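Local coordinates for protein putative Type I topoisomerase (Deinococcus radiodurans, PDB 3M4A) that probably relaxes supercoiled DNA as a type IB topoisomerase, breaking and rejoining one strand without ATP, and is seen here bound to DNA, at residues R129-A134 and T183-L188; R137-D141 and R216-L222; C291-R297 and M331-E335. One frame throughout, in Å; residues are numbered along the deposited sequence.

Contact 1: residues R129-A134 and T183-L188; sequences RLLHVA and TSDRTL. With ACY (acetic acid), chain D; nucleotides of chain B.
R129 NH1 meets D185 OD2 at 2.9 Å in a salt bridge, with guanidinium and carboxylate planes nearly perpendicular. The oxygen lies in the guanidinium plane, whereas NH1 reaches it from above the carboxylate. From the opposite face of that carboxylate L188 N donates to the same OD2, so D185 caps helix 186-196 and steadies the arginine at once. R129 CG stands anti to the backbone N (chi1 -178°), and a bend at chi3 (-71°) brings the guanidinium to D185 and the phosphate of DC10 of chain B. NH1 and NH2 each hydrogen-bond that phosphate, through OP2 and OP1, and R129 NE points almost straight (174°) at O of an acetate, probably from the crystallisation liquor. H132 ND1 holds the acetate's OXT at 2.7 Å. T187 OG1 adds a third grip on the phosphate at OP2. R186 makes two hydrogen bonds to the DG11 base of chain B, NH1 to O6 and NH2 to N7, while the DC10 base lies over one face of its guanidinium. Behind this polar front, L188 packs against R129 CD, L130 CD2 touches L188 CD1 at 3.8 Å, and T183 CG2 fits among L130, V133 and A134. An N-cap aspartate and a phosphate thus share one buried arginine, a DNA-phosphate-binding site within the type IB catalytic core.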
loop_
_atom_site.group_PDB
_atom_site.type_symbol
_atom_site.label_atom_id
_atom_site.label_comp_id
_atom_site.label_asym_id
_atom_site.label_seq_id
_atom_site.Cartn_x
_atom_site.Cartn_y
_atom_site.Cartn_z
ATOM N N ARG A 129 2.170 7.052 -0.605
ATOM C CA ARG A 129 2.772 6.652 -1.887
ATOM C C ARG A 129 4.033 5.832 -1.647
ATOM O O ARG A 129 4.260 4.832 -2.312
ATOM C CB ARG A 129 3.051 7.848 -2.804
ATOM C CG ARG A 129 3.623 7.435 -4.158
ATOM C CD ARG A 129 3.635 8.592 -5.115
ATOM N NE ARG A 129 2.268 8.921 -5.513
ATOM C CZ ARG A 129 1.942 9.918 -6.329
ATOM N NH1 ARG A 129 2.868 10.662 -6.910
ATOM N NH2 ARG A 129 0.670 10.122 -6.609
ATOM N N LEU A 130 4.863 6.241 -0.705
ATOM C CA LEU A 130 6.075 5.453 -0.388
ATOM C C LEU A 130 5.774 4.030 0.136
ATOM O O LEU A 130 6.465 3.089 -0.224
ATOM C CB LEU A 130 6.963 6.211 0.587
ATOM C CG LEU A 130 7.649 7.434 -0.035
ATOM C CD1 LEU A 130 8.218 8.357 1.036
ATOM C CD2 LEU A 130 8.747 6.952 -1.002
ATOM N N LEU A 131 4.740 3.888 0.961
ATOM C CA LEU A 131 4.285 2.550 1.401
ATOM C C LEU A 131 3.885 1.695 0.205
ATOM O O LEU A 131 4.220 0.512 0.124
ATOM C CB LEU A 131 3.094 2.661 2.350
ATOM C CG LEU A 131 3.252 3.301 3.718
ATOM C CD1 LEU A 131 1.896 3.509 4.421
ATOM C CD2 LEU A 131 4.228 2.501 4.591
ATOM N N HIS A 132 3.165 2.312 -0.734
ATOM C CA HIS A 132 2.647 1.624 -1.889
ATOM C C HIS A 132 3.759 1.194 -2.843
ATOM O O HIS A 132 3.821 0.019 -3.225
ATOM C CB HIS A 132 1.658 2.543 -2.597
ATOM C CG HIS A 132 1.016 1.948 -3.822
ATOM N ND1 HIS A 132 0.494 2.745 -4.815
ATOM C CD2 HIS A 132 0.802 0.669 -4.209
ATOM C CE1 HIS A 132 -0.023 1.982 -5.761
ATOM N NE2 HIS A 132 0.149 0.715 -5.420
ATOM N N VAL A 133 4.603 2.140 -3.260
ATOM C CA VAL A 133 5.561 1.874 -4.328
ATOM C C VAL A 133 6.890 1.312 -3.824
ATOM O O VAL A 133 7.662 0.754 -4.621
ATOM C CB VAL A 133 5.802 3.126 -5.246
ATOM C CG1 VAL A 133 4.459 3.726 -5.711
ATOM C CG2 VAL A 133 6.648 4.175 -4.562
ATOM N N ALA A 134 7.183 1.472 -2.529
ATOM C CA ALA A 134 8.454 1.004 -1.973
ATOM C C ALA A 134 8.348 0.048 -0.781
ATOM O O ALA A 134 9.375 -0.417 -0.296
ATOM C CB ALA A 134 9.338 2.198 -1.620
ATOM N N THR A 183 12.904 5.085 -5.454
ATOM C CA THR A 183 11.696 5.463 -6.213
ATOM C C THR A 183 12.105 6.302 -7.419
ATOM O O THR A 183 13.178 6.885 -7.420
ATOM C CB THR A 183 10.675 6.270 -5.353
ATOM O OG1 THR A 183 11.236 7.508 -4.921
ATOM C CG2 THR A 183 10.220 5.437 -4.131
ATOM N N SER A 184 11.231 6.352 -8.420
ATOM C CA SER A 184 11.481 7.086 -9.659
ATOM C C SER A 184 10.440 8.162 -9.952
ATOM O O SER A 184 10.570 8.894 -10.953
ATOM C CB SER A 184 11.584 6.106 -10.839
ATOM O OG SER A 184 10.401 5.309 -10.979
ATOM N N ASP A 185 9.423 8.271 -9.099
ATOM C CA ASP A 185 8.306 9.196 -9.303
ATOM C C ASP A 185 8.762 10.652 -9.168
ATOM O O ASP A 185 9.448 11.015 -8.209
ATOM C CB ASP A 185 7.212 8.918 -8.276
ATOM C CG ASP A 185 6.026 9.855 -8.414
ATOM O OD1 ASP A 185 5.377 9.837 -9.487
ATOM O OD2 ASP A 185 5.751 10.602 -7.463
ATOM N N ARG A 186 8.375 11.476 -10.143
ATOM C CA ARG A 186 8.731 12.892 -10.173
ATOM C C ARG A 186 8.237 13.639 -8.950
ATOM O O ARG A 186 8.956 14.501 -8.401
ATOM C CB ARG A 186 8.109 13.564 -11.415
ATOM C CG ARG A 186 8.681 13.164 -12.730
ATOM C CD ARG A 186 7.901 13.875 -13.856
ATOM N NE ARG A 186 6.552 13.333 -14.097
ATOM C CZ ARG A 186 5.655 13.871 -14.930
ATOM N NH1 ARG A 186 5.928 14.985 -15.583
ATOM N NH2 ARG A 186 4.477 13.304 -15.109
ATOM N N THR A 187 6.999 13.348 -8.550
ATOM C CA THR A 187 6.343 14.050 -7.443
ATOM C C THR A 187 7.051 13.739 -6.132
ATOM O O THR A 187 7.352 14.649 -5.359
ATOM C CB THR A 187 4.838 13.743 -7.426
ATOM O OG1 THR A 187 4.274 14.313 -8.614
ATOM C CG2 THR A 187 4.152 14.334 -6.197
ATOM N N LEU A 188 7.389 12.475 -5.910
ATOM C CA LEU A 188 8.172 12.117 -4.724
ATOM C C LEU A 188 9.492 12.836 -4.704
ATOM O O LEU A 188 9.868 13.366 -3.676
ATOM C CB LEU A 188 8.423 10.606 -4.631
ATOM C CG LEU A 188 7.221 9.736 -4.232
ATOM C CD1 LEU A 188 7.513 8.241 -4.340
ATOM C CD2 LEU A 188 6.733 10.071 -2.819
HETATM C C ACY D . 0.037 6.263 -4.222
HETATM O O ACY D . 0.076 7.493 -4.467
HETATM O OXT ACY D . 0.720 5.429 -4.855
HETATM C CH3 ACY D . -0.873 5.778 -3.135
ATOM P P DC B 10 0.371 13.011 -8.944
ATOM O OP1 DC B 10 -0.624 12.084 -8.414
ATOM O OP2 DC B 10 1.800 12.689 -8.718
ATOM O "O5'" DC B 10 0.158 13.074 -10.520
ATOM C "C5'" DC B 10 -1.162 13.315 -11.035
ATOM C "C4'" DC B 10 -1.086 13.564 -12.522
ATOM O "O4'" DC B 10 -0.391 14.822 -12.779
ATOM C "C3'" DC B 10 -0.332 12.499 -13.322
ATOM O "O3'" DC B 10 -0.968 12.279 -14.561
ATOM C "C2'" DC B 10 1.022 13.129 -13.561
ATOM C "C1'" DC B 10 0.571 14.558 -13.799
ATOM N N1 DC B 10 1.621 15.586 -13.712
ATOM C C2 DC B 10 1.426 16.769 -14.437
ATOM O O2 DC B 10 0.393 16.908 -15.120
ATOM N N3 DC B 10 2.377 17.721 -14.388
ATOM C C4 DC B 10 3.483 17.546 -13.667
ATOM N N4 DC B 10 4.377 18.531 -13.651
ATOM C C5 DC B 10 3.695 16.352 -12.915
ATOM C C6 DC B 10 2.751 15.406 -12.976
ATOM P P DG B 11 -1.530 10.854 -14.959
ATOM O OP1 DG B 11 -2.648 10.585 -14.028
ATOM O OP2 DG B 11 -0.380 9.962 -15.170
ATOM O "O5'" DG B 11 -2.170 11.203 -16.387
ATOM C "C5'" DG B 11 -3.243 12.108 -16.524
ATOM C "C4'" DG B 11 -3.134 12.871 -17.828
ATOM O "O4'" DG B 11 -2.096 13.890 -17.741
ATOM C "C3'" DG B 11 -2.757 12.002 -19.029
ATOM O "O3'" DG B 11 -3.539 12.418 -20.132
ATOM C "C2'" DG B 11 -1.260 12.243 -19.193
ATOM C "C1'" DG B 11 -1.117 13.697 -18.772
ATOM N N9 DG B 11 0.179 14.106 -18.219
ATOM C C8 DG B 11 0.947 13.406 -17.344
ATOM N N7 DG B 11 2.032 14.018 -16.996
ATOM C C5 DG B 11 1.970 15.220 -17.678
ATOM C C6 DG B 11 2.877 16.296 -17.688
ATOM O O6 DG B 11 3.957 16.393 -17.086
ATOM N N1 DG B 11 2.462 17.331 -18.506
ATOM C C2 DG B 11 1.287 17.309 -19.237
ATOM N N2 DG B 11 1.057 18.410 -19.972
ATOM N N3 DG B 11 0.417 16.300 -19.249
ATOM C C4 DG B 11 0.822 15.292 -18.431
ATOM P P DG B 9 3.552 18.841 -6.850
ATOM O OP1 DG B 9 3.748 18.731 -5.374
ATOM O OP2 DG B 9 4.722 18.873 -7.751
ATOM O "O5'" DG B 9 2.596 17.675 -7.378
ATOM C "C5'" DG B 9 1.369 17.404 -6.746
ATOM C "C4'" DG B 9 0.412 16.702 -7.694
ATOM O "O4'" DG B 9 0.024 17.532 -8.817
ATOM C "C3'" DG B 9 1.005 15.472 -8.370
ATOM O "O3'" DG B 9 0.003 14.478 -8.428
ATOM C "C2'" DG B 9 1.532 15.985 -9.721
ATOM C "C1'" DG B 9 0.486 17.003 -10.086
ATOM N N9 DG B 9 0.907 18.207 -10.790
ATOM C C8 DG B 9 2.006 18.961 -10.524
ATOM N N7 DG B 9 2.114 20.046 -11.235
ATOM C C5 DG B 9 0.994 20.011 -12.034
ATOM C C6 DG B 9 0.551 20.920 -13.015
ATOM O O6 DG B 9 1.057 21.982 -13.390
ATOM N N1 DG B 9 -0.630 20.495 -13.578
ATOM C C2 DG B 9 -1.317 19.353 -13.250
ATOM N N2 DG B 9 -2.460 19.092 -13.900
ATOM N N3 DG B 9 -0.926 18.514 -12.314
ATOM C C4 DG B 9 0.246 18.887 -11.782
#

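Contact 2: residues R137-D141 and R216-L222; sequences RVGSD and RIHSTEL
D141 meets the edge of the R216 guanidinium with OD1 and the edge of the H218 ring with OD2. The salt bridge runs from R216 NH2 to D141 OD1 at 2.9 Å, on the syn side, the planes of the two groups 31° apart; a weak second bond joins R216 NH1 to OD2. H218 ND1 donates to D141 OD2 at 2.7 Å, again on the syn side, though bent to 133°. The imidazole in turn places CE1 over one face of the R216 guanidinium, and R216 reaches this compact cluster through a bend at its third torsion (58°). Held by ND1 at OD2 and by CE1 over the guanidinium, the ring is probably fixed in its rotation. Two waters extend the link: one joins D141 OD1 to S219 N, and the second water, 2.7 Å from S219 OG, accepts from D141 N. S219 CB rests against G139 O at 3.2 Å, and V138 CG1 packs on S219 CB and, more loosely, on L222 CD2. Here the loop between helices 120-134 and 141-147 meets the start of helix 219-230, and R216, ending strand 214-216, makes a cation-pi contact with W202.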
loop_
_atom_site.group_PDB
_atom_site.type_symbol
_atom_site.label_atom_id
_atom_site.label_comp_id
_atom_site.label_asym_id
_atom_site.label_seq_id
_atom_site.Cartn_x
_atom_site.Cartn_y
_atom_site.Cartn_z
ATOM N N ARG A 137 7.690 -0.492 5.977
ATOM C CA ARG A 137 6.933 -0.580 7.225
ATOM C C ARG A 137 6.696 0.831 7.749
ATOM O O ARG A 137 7.497 1.735 7.511
ATOM C CB ARG A 137 7.730 -1.370 8.264
ATOM C CG ARG A 137 8.062 -2.792 7.893
ATOM C CD ARG A 137 8.930 -3.368 8.989
ATOM N NE ARG A 137 9.332 -4.749 8.805
ATOM C CZ ARG A 137 10.405 -5.155 8.136
ATOM N NH1 ARG A 137 11.202 -4.299 7.518
ATOM N NH2 ARG A 137 10.675 -6.445 8.080
ATOM N N VAL A 138 5.611 1.044 8.484
ATOM C CA VAL A 138 5.316 2.370 9.014
ATOM C C VAL A 138 6.241 2.748 10.192
ATOM O O VAL A 138 6.705 3.881 10.291
ATOM C CB VAL A 138 3.816 2.493 9.435
ATOM C CG1 VAL A 138 3.581 3.782 10.196
ATOM C CG2 VAL A 138 2.891 2.406 8.201
ATOM N N GLY A 139 6.505 1.779 11.067
ATOM C CA GLY A 139 7.331 2.005 12.253
ATOM C C GLY A 139 6.554 2.699 13.353
ATOM O O GLY A 139 5.375 3.012 13.199
ATOM N N SER A 140 7.224 2.921 14.480
ATOM C CA SER A 140 6.646 3.684 15.599
ATOM C C SER A 140 7.766 4.306 16.436
ATOM O O SER A 140 8.869 3.769 16.475
ATOM C CB SER A 140 5.757 2.793 16.466
ATOM O OG SER A 140 6.517 1.922 17.286
ATOM N N ASP A 141 7.479 5.434 17.087
ATOM C CA ASP A 141 8.479 6.169 17.869
ATOM C C ASP A 141 9.003 5.353 19.044
ATOM O O ASP A 141 10.207 5.321 19.297
ATOM C CB ASP A 141 7.903 7.475 18.432
ATOM C CG ASP A 141 7.770 8.567 17.394
ATOM O OD1 ASP A 141 7.973 8.295 16.199
ATOM O OD2 ASP A 141 7.440 9.707 17.784
ATOM N N ARG A 216 6.363 16.980 13.294
ATOM C CA ARG A 216 6.498 15.689 12.626
ATOM C C ARG A 216 5.151 15.047 12.343
ATOM O O ARG A 216 4.178 15.262 13.070
ATOM C CB ARG A 216 7.272 14.712 13.502
ATOM C CG ARG A 216 8.748 14.941 13.586
ATOM C CD ARG A 216 9.370 13.921 14.515
ATOM N NE ARG A 216 9.085 12.568 14.051
ATOM C CZ ARG A 216 9.135 11.473 14.804
ATOM N NH1 ARG A 216 9.498 11.525 16.084
ATOM N NH2 ARG A 216 8.822 10.307 14.262
ATOM N N ILE A 217 5.105 14.222 11.302
ATOM C CA ILE A 217 4.029 13.253 11.144
ATOM C C ILE A 217 4.473 11.947 11.821
ATOM O O ILE A 217 5.447 11.318 11.393
ATOM C CB ILE A 217 3.715 12.947 9.663
ATOM C CG1 ILE A 217 3.339 14.228 8.908
ATOM C CG2 ILE A 217 2.621 11.891 9.568
ATOM C CD1 ILE A 217 2.092 14.946 9.449
ATOM N N HIS A 218 3.767 11.556 12.875
ATOM C CA HIS A 218 4.038 10.323 13.597
ATOM C C HIS A 218 3.164 9.183 13.083
ATOM O O HIS A 218 2.176 9.405 12.386
ATOM C CB HIS A 218 3.774 10.526 15.098
ATOM C CG HIS A 218 4.618 11.596 15.727
ATOM N ND1 HIS A 218 5.784 11.323 16.406
ATOM C CD2 HIS A 218 4.450 12.938 15.803
ATOM C CE1 HIS A 218 6.299 12.450 16.868
ATOM N NE2 HIS A 218 5.513 13.445 16.509
ATOM N N SER A 219 3.515 7.959 13.461
ATOM C CA SER A 219 2.774 6.769 13.036
ATOM C C SER A 219 1.270 6.821 13.335
ATOM O O SER A 219 0.463 6.439 12.502
ATOM C CB SER A 219 3.401 5.503 13.640
ATOM O OG SER A 219 3.320 5.502 15.062
ATOM N N THR A 220 0.874 7.293 14.514
ATOM C CA THR A 220 -0.554 7.326 14.850
ATOM C C THR A 220 -1.373 8.167 13.863
ATOM O O THR A 220 -2.421 7.731 13.395
ATOM C CB THR A 220 -0.779 7.838 16.276
ATOM O OG1 THR A 220 -0.020 7.029 17.180
ATOM C CG2 THR A 220 -2.286 7.780 16.651
ATOM N N GLU A 221 -0.854 9.339 13.522
ATOM C CA GLU A 221 -1.503 10.233 12.570
ATOM C C GLU A 221 -1.570 9.605 11.165
ATOM O O GLU A 221 -2.616 9.640 10.521
ATOM C CB GLU A 221 -0.788 11.580 12.531
ATOM C CG GLU A 221 -1.586 12.637 11.819
ATOM C CD GLU A 221 -0.920 13.988 11.793
ATOM O OE1 GLU A 221 0.224 14.105 12.276
ATOM O OE2 GLU A 221 -1.559 14.935 11.274
ATOM N N LEU A 222 -0.472 9.002 10.717
ATOM C CA LEU A 222 -0.462 8.338 9.414
ATOM C C LEU A 222 -1.423 7.171 9.389
ATOM O O LEU A 222 -2.154 6.979 8.422
ATOM C CB LEU A 222 0.939 7.860 9.014
ATOM C CG LEU A 222 1.031 7.135 7.663
ATOM C CD1 LEU A 222 0.500 7.987 6.511
ATOM C CD2 LEU A 222 2.479 6.703 7.383
HETATM O O HOH W 1 6.111 7.314 14.428
HETATM O O HOH W 2 4.688 6.553 17.173
#

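Contact 3: residues C291-R297 and M331-E335; sequences CPVIFDR and MLESE
R297 grips S334 side-on, NE and NH2 both donating to the one OG atom at 3.0 Å, with that oxygen almost exactly in the guanidinium plane. R297 NH2 also forms a salt bridge to E335 OE1 at 2.9 Å; the bond is fairly straight (166°), uses the anti lone pair, and joins two groups that are nearly coplanar. A water accepts from R297 NH1 and donates to both E335 OE1 and D296 OD2, putting a bridge between two acidic groups. Beneath the guanidinium, V293 CG1 sits against one face, toward the rim, and V293 CG2 touches E335 CD. Chi1 of R297 (-62°) sets its CG beside M331 CG at 3.9 Å, and a bend at chi2 turns CD and the guanidinium toward S334 and E335. I294 packs on M331 and L332, and C291 SG touches L332 CD2 at 3.8 Å.

Around this shell lie the groups that position it. S334 OG donates a hydrogen bond to M331 O, and C291 SG weakly accepts from V293 N, capping helix 292-299. Y307 touches R297, M331 and S334, while W92 packs on C291 and E335.

The helical segments cross at 91°, their axes 9.7 Å apart. Their junction pairs a buried apolar floor with a polar rim, where R297, gripping two residues at once, probably offsets the neighbouring charges of D296 and E335.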
loop_
_atom_site.group_PDB
_atom_site.type_symbol
_atom_site.label_atom_id
_atom_site.label_comp_id
_atom_site.label_asym_id
_atom_site.label_seq_id
_atom_site.Cartn_x
_atom_site.Cartn_y
_atom_site.Cartn_z
ATOM N N CYS A 291 1.718 -14.136 -2.413
ATOM C CA CYS A 291 0.560 -15.006 -2.646
ATOM C C CYS A 291 0.982 -16.214 -3.500
ATOM O O CYS A 291 1.534 -16.052 -4.572
ATOM C CB CYS A 291 -0.573 -14.220 -3.310
ATOM S SG CYS A 291 -2.001 -15.240 -3.691
ATOM N N PRO A 292 0.697 -17.448 -3.032
ATOM C CA PRO A 292 1.172 -18.626 -3.757
ATOM C C PRO A 292 0.571 -18.801 -5.145
ATOM O O PRO A 292 1.126 -19.500 -5.994
ATOM C CB PRO A 292 0.753 -19.795 -2.846
ATOM C CG PRO A 292 -0.352 -19.285 -2.045
ATOM C CD PRO A 292 -0.090 -17.804 -1.843
ATOM N N VAL A 293 -0.557 -18.152 -5.395
ATOM C CA VAL A 293 -1.157 -18.205 -6.715
ATOM C C VAL A 293 -0.175 -17.791 -7.813
ATOM O O VAL A 293 -0.139 -18.396 -8.876
ATOM C CB VAL A 293 -2.457 -17.370 -6.767
ATOM C CG1 VAL A 293 -2.975 -17.242 -8.212
ATOM C CG2 VAL A 293 -3.517 -18.009 -5.855
ATOM N N ILE A 294 0.657 -16.781 -7.553
ATOM C CA ILE A 294 1.635 -16.300 -8.529
ATOM C C ILE A 294 2.642 -17.396 -8.912
ATOM O O ILE A 294 3.035 -17.542 -10.083
ATOM C CB ILE A 294 2.351 -15.021 -7.968
ATOM C CG1 ILE A 294 1.484 -13.782 -8.223
ATOM C CG2 ILE A 294 3.733 -14.819 -8.570
ATOM C CD1 ILE A 294 0.107 -13.838 -7.588
ATOM N N PHE A 295 3.056 -18.167 -7.897
ATOM C CA PHE A 295 3.985 -19.293 -8.070
ATOM C C PHE A 295 3.306 -20.457 -8.807
ATOM O O PHE A 295 3.905 -21.042 -9.702
ATOM C CB PHE A 295 4.517 -19.760 -6.710
ATOM C CG PHE A 295 5.558 -18.846 -6.105
ATOM C CD1 PHE A 295 5.848 -17.599 -6.657
ATOM C CD2 PHE A 295 6.248 -19.239 -4.974
ATOM C CE1 PHE A 295 6.813 -16.782 -6.092
ATOM C CE2 PHE A 295 7.222 -18.409 -4.401
ATOM C CZ PHE A 295 7.488 -17.180 -4.971
ATOM N N ASP A 296 2.061 -20.762 -8.443
ATOM C CA ASP A 296 1.249 -21.753 -9.184
ATOM C C ASP A 296 1.211 -21.439 -10.677
ATOM O O ASP A 296 1.501 -22.292 -11.525
ATOM C CB ASP A 296 -0.193 -21.811 -8.674
ATOM C CG ASP A 296 -0.322 -22.410 -7.284
ATOM O OD1 ASP A 296 0.591 -23.135 -6.817
ATOM O OD2 ASP A 296 -1.360 -22.133 -6.662
ATOM N N ARG A 297 0.883 -20.194 -11.020
ATOM C CA ARG A 297 0.836 -19.828 -12.425
ATOM C C ARG A 297 2.191 -19.980 -13.102
ATOM O O ARG A 297 2.286 -20.514 -14.215
ATOM C CB ARG A 297 0.265 -18.418 -12.601
ATOM C CG ARG A 297 -1.156 -18.270 -12.124
ATOM C CD ARG A 297 -2.193 -19.108 -12.887
ATOM N NE ARG A 297 -3.478 -18.863 -12.259
ATOM C CZ ARG A 297 -3.935 -19.502 -11.179
ATOM N NH1 ARG A 297 -3.226 -20.484 -10.627
ATOM N NH2 ARG A 297 -5.099 -19.174 -10.645
ATOM N N MET A 331 -4.464 -11.859 -12.888
ATOM C CA MET A 331 -3.916 -13.175 -12.508
ATOM C C MET A 331 -4.573 -13.715 -11.242
ATOM O O MET A 331 -4.948 -14.899 -11.186
ATOM C CB MET A 331 -2.396 -13.119 -12.339
ATOM C CG MET A 331 -1.777 -14.449 -11.975
ATOM S SD MET A 331 -0.010 -14.328 -11.622
ATOM C CE MET A 331 0.677 -14.368 -13.260
ATOM N N LEU A 332 -4.706 -12.881 -10.214
ATOM C CA LEU A 332 -5.352 -13.320 -8.979
ATOM C C LEU A 332 -6.811 -13.686 -9.228
ATOM O O LEU A 332 -7.318 -14.661 -8.664
ATOM C CB LEU A 332 -5.262 -12.264 -7.890
ATOM C CG LEU A 332 -3.845 -11.976 -7.389
ATOM C CD1 LEU A 332 -3.885 -10.775 -6.434
ATOM C CD2 LEU A 332 -3.206 -13.200 -6.704
ATOM N N GLU A 333 -7.476 -12.909 -10.075
ATOM C CA GLU A 333 -8.868 -13.199 -10.436
ATOM C C GLU A 333 -9.037 -14.576 -11.118
ATOM O O GLU A 333 -10.111 -15.185 -11.019
ATOM C CB GLU A 333 -9.462 -12.057 -11.279
ATOM C CG GLU A 333 -9.746 -10.814 -10.427
ATOM C CD GLU A 333 -10.259 -9.615 -11.215
ATOM O OE1 GLU A 333 -9.917 -9.467 -12.416
ATOM O OE2 GLU A 333 -10.996 -8.802 -10.602
ATOM N N SER A 334 -7.995 -15.088 -11.767
ATOM C CA SER A 334 -8.092 -16.406 -12.398
ATOM C C SER A 334 -8.294 -17.537 -11.381
ATOM O O SER A 334 -8.783 -18.606 -11.748
ATOM C CB SER A 334 -6.870 -16.696 -13.273
ATOM O OG SER A 334 -5.712 -16.933 -12.502
ATOM N N GLU A 335 -7.918 -17.315 -10.122
ATOM C CA GLU A 335 -8.088 -18.336 -9.085
ATOM C C GLU A 335 -9.577 -18.523 -8.777
ATOM O O GLU A 335 -10.032 -19.643 -8.531
ATOM C CB GLU A 335 -7.307 -17.962 -7.820
ATOM C CG GLU A 335 -7.291 -19.042 -6.708
ATOM C CD GLU A 335 -6.428 -20.269 -7.012
ATOM O OE1 GLU A 335 -5.759 -20.343 -8.059
ATOM O OE2 GLU A 335 -6.420 -21.186 -6.168
HETATM O O HOH W 3 -3.740 -22.213 -8.174
#

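From the N terminus, helix 120-134 supplies the first half of contact 1, and the chain turns at once through 137-141 into contact 2. Contact 1 closes where strand 178-183, the last of the three-stranded antiparallel sheet, runs into helix 186-196; contact 2 closes later, at 216-222, so the two loops cross. They also touch, L131 CD2 meeting V138 CG2 at 3.9 Å, with centres about 17 Å apart. Contact 3 opens only after both have closed and joins helix 292-299 to the late helix 323-337. Its centre is about 26 Å from that of contact 1 and about 33 Å from that of contact 2; contacts 2 and 3 lie on opposite sides of the chain's centre. H132, hydrogen-bonded to E325, connects contact 1 to that late helix.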